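PDB 6OHB: guanine deaminase from Escherichia coli, which catalyses the zinc-dependent hydrolytic deamination of guanine to xanthine and ammonia, the single step from guanine to xanthine in guanine degradation. Local coordinates for residues A[39-44]-A[58-63]. Sequence-based numbering, arbitrary orientation.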
loop_
_atom_site.group_PDB
_atom_site.type_symbol
_atom_site.label_atom_id
_atom_site.label_comp_id
_atom_site.label_asym_id
_atom_site.label_seq_id
_atom_site.Cartn_x
_atom_site.Cartn_y
_atom_site.Cartn_z
ATOM N N LEU A 39 5.273 -25.475 20.750
ATOM C CA LEU A 39 4.910 -26.727 20.108
ATOM C C LEU A 39 3.403 -26.771 19.921
ATOM O O LEU A 39 2.642 -26.488 20.857
ATOM C CB LEU A 39 5.359 -27.928 20.940
ATOM C CG LEU A 39 4.751 -29.265 20.517
ATOM C CD1 LEU A 39 5.241 -29.632 19.125
ATOM C CD2 LEU A 39 5.093 -30.356 21.525
ATOM N N LEU A 40 2.993 -27.138 18.707
ATOM C CA LEU A 40 1.600 -27.296 18.315
ATOM C C LEU A 40 1.420 -28.726 17.833
ATOM O O LEU A 40 2.040 -29.132 16.844
ATOM C CB LEU A 40 1.223 -26.304 17.212
ATOM C CG LEU A 40 -0.127 -26.565 16.539
ATOM C CD1 LEU A 40 -1.266 -26.264 17.501
ATOM C CD2 LEU A 40 -0.266 -25.753 15.255
ATOM N N LEU A 41 0.597 -29.489 18.542
ATOM C CA LEU A 41 0.264 -30.855 18.181
ATOM C C LEU A 41 -1.142 -30.883 17.602
ATOM O O LEU A 41 -2.083 -30.366 18.222
ATOM C CB LEU A 41 0.349 -31.783 19.395
ATOM C CG LEU A 41 1.754 -32.092 19.900
ATOM C CD1 LEU A 41 1.676 -32.905 21.180
ATOM C CD2 LEU A 41 2.547 -32.827 18.830
ATOM N N ILE A 42 -1.270 -31.543 16.453
ATOM C CA ILE A 42 -2.463 -31.553 15.622
ATOM C C ILE A 42 -2.948 -32.988 15.493
ATOM O O ILE A 42 -2.153 -33.894 15.214
ATOM C CB ILE A 42 -2.163 -30.972 14.223
ATOM C CG1 ILE A 42 -1.646 -29.541 14.329
ATOM C CG2 ILE A 42 -3.375 -31.078 13.305
ATOM C CD1 ILE A 42 -1.098 -29.022 13.014
ATOM N N LYS A 43 -4.253 -33.184 15.658
ATOM C CA LYS A 43 -4.872 -34.491 15.472
ATOM C C LYS A 43 -6.281 -34.290 14.939
ATOM O O LYS A 43 -7.045 -33.493 15.496
ATOM C CB LYS A 43 -4.913 -35.285 16.786
ATOM C CG LYS A 43 -5.480 -36.692 16.633
ATOM C CD LYS A 43 -6.047 -37.229 17.942
ATOM C CE LYS A 43 -5.192 -38.357 18.502
ATOM N NZ LYS A 43 -5.922 -39.146 19.534
ATOM N N GLN A 44 -6.619 -35.012 13.871
ATOM C CA GLN A 44 -7.938 -34.933 13.247
ATOM C C GLN A 44 -8.303 -33.489 12.922
ATOM O O GLN A 44 -9.400 -33.013 13.226
ATOM C CB GLN A 44 -9.007 -35.576 14.128
ATOM C CG GLN A 44 -8.862 -37.076 14.280
ATOM C CD GLN A 44 -9.942 -37.672 15.154
ATOM O OE1 GLN A 44 -9.681 -38.091 16.282
ATOM N NE2 GLN A 44 -11.167 -37.715 14.638
ATOM N N HIS A 58 7.332 -34.383 25.059
ATOM C CA HIS A 58 7.235 -35.802 25.397
ATOM C C HIS A 58 6.065 -36.485 24.695
ATOM O O HIS A 58 6.116 -37.697 24.464
ATOM C CB HIS A 58 7.128 -35.984 26.916
ATOM C CG HIS A 58 5.908 -35.358 27.516
ATOM N ND1 HIS A 58 5.848 -34.023 27.857
ATOM C CD2 HIS A 58 4.699 -35.883 27.831
ATOM C CE1 HIS A 58 4.656 -33.754 28.360
ATOM N NE2 HIS A 58 3.940 -34.866 28.355
ATOM N N GLN A 59 5.018 -35.737 24.337
ATOM C CA GLN A 59 3.854 -36.298 23.651
ATOM C C GLN A 59 4.102 -36.612 22.178
ATOM O O GLN A 59 3.188 -37.133 21.523
ATOM C CB GLN A 59 2.667 -35.340 23.745
ATOM C CG GLN A 59 2.157 -35.071 25.145
ATOM C CD GLN A 59 1.143 -33.949 25.174
ATOM O OE1 GLN A 59 -0.059 -34.181 25.049
ATOM N NE2 GLN A 59 1.626 -32.716 25.323
ATOM N N ILE A 60 5.276 -36.307 21.633
ATOM C CA ILE A 60 5.537 -36.529 20.210
ATOM C C ILE A 60 5.957 -37.977 19.990
ATOM O O ILE A 60 7.003 -38.405 20.500
ATOM C CB ILE A 60 6.600 -35.558 19.667
ATOM C CG1 ILE A 60 6.163 -34.107 19.872
ATOM C CG2 ILE A 60 6.844 -35.818 18.185
ATOM C CD1 ILE A 60 7.242 -33.098 19.575
ATOM N N PRO A 61 5.186 -38.759 19.238
ATOM C CA PRO A 61 5.522 -40.175 19.054
ATOM C C PRO A 61 6.790 -40.350 18.235
ATOM O O PRO A 61 7.200 -39.477 17.468
ATOM C CB PRO A 61 4.305 -40.745 18.312
ATOM C CG PRO A 61 3.218 -39.716 18.475
ATOM C CD PRO A 61 3.919 -38.398 18.581
ATOM N N ASP A 62 7.408 -41.521 18.402
ATOM C CA ASP A 62 8.625 -41.839 17.668
ATOM C C ASP A 62 8.380 -41.986 16.172
ATOM O O ASP A 62 9.342 -41.977 15.398
ATOM C CB ASP A 62 9.238 -43.133 18.210
ATOM C CG ASP A 62 9.272 -43.174 19.729
ATOM O OD1 ASP A 62 8.186 -43.227 20.341
ATOM O OD2 ASP A 62 10.379 -43.169 20.311
ATOM N N THR A 63 7.120 -42.135 15.753
ATOM C CA THR A 63 6.798 -42.368 14.349
ATOM C C THR A 63 6.808 -41.107 13.493
ATOM O O THR A 63 6.900 -41.214 12.265
ATOM C CB THR A 63 5.408 -43.008 14.245
ATOM O OG1 THR A 63 5.199 -43.897 15.350
ATOM C CG2 THR A 63 5.258 -43.775 12.930
#
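Leu41 meets the segment 58-63 with both of its methyl groups, one for each of two successive residues. CD1 goes to the Gln59 side chain, 3.7 Å from its CB, while CD2 lies 4.0 Å from CG1 of Ile60, so the forked end of the leucine straddles the step from one residue to the next. Against Gln59 the meeting is oblique and involves the aliphatic base as well as the amide end, whose NE2 comes within 4.1 Å of the same CD1. Leu39, two residues back along the strand, approaches Ile60 tip to tip: CD1 and CD2 of Leu39 are each 4.0 Å from CD1 of Ile60, which thus rests on both methyls at once. The contact is held by van der Waals packing.

The torsions explain how Ile60 serves two leucines. Its CA-CB bond does not aim at the strand, but with CG1 opposite the carbonyl carbon (chi1 -58°) and CD1 continuing in an extended line (chi2 170°), the ethyl branch reaches across, CG1 for Leu41 and CD1 for Leu39. The backbones stay well apart, with CA of Leu41 8.0 Å from CA of Ile60.

Leu39 and Leu41 face the segment 58-63, whereas Leu40 and Ile42 rest on Phe388 of strand 388-391 on the opposite face of the strand. Trp49 of strand 46-50 touches both Leu41 and Gln59, and Ala10 of strand 8-12 touches Leu41 and Ile60. Strand 38-43 runs antiparallel between these two neighbours in the small four-stranded sheet, far from the zinc site, and the segment that follows helix 53-56 lies over one face of that sheet before the chain enters strand 67-70 at its edge.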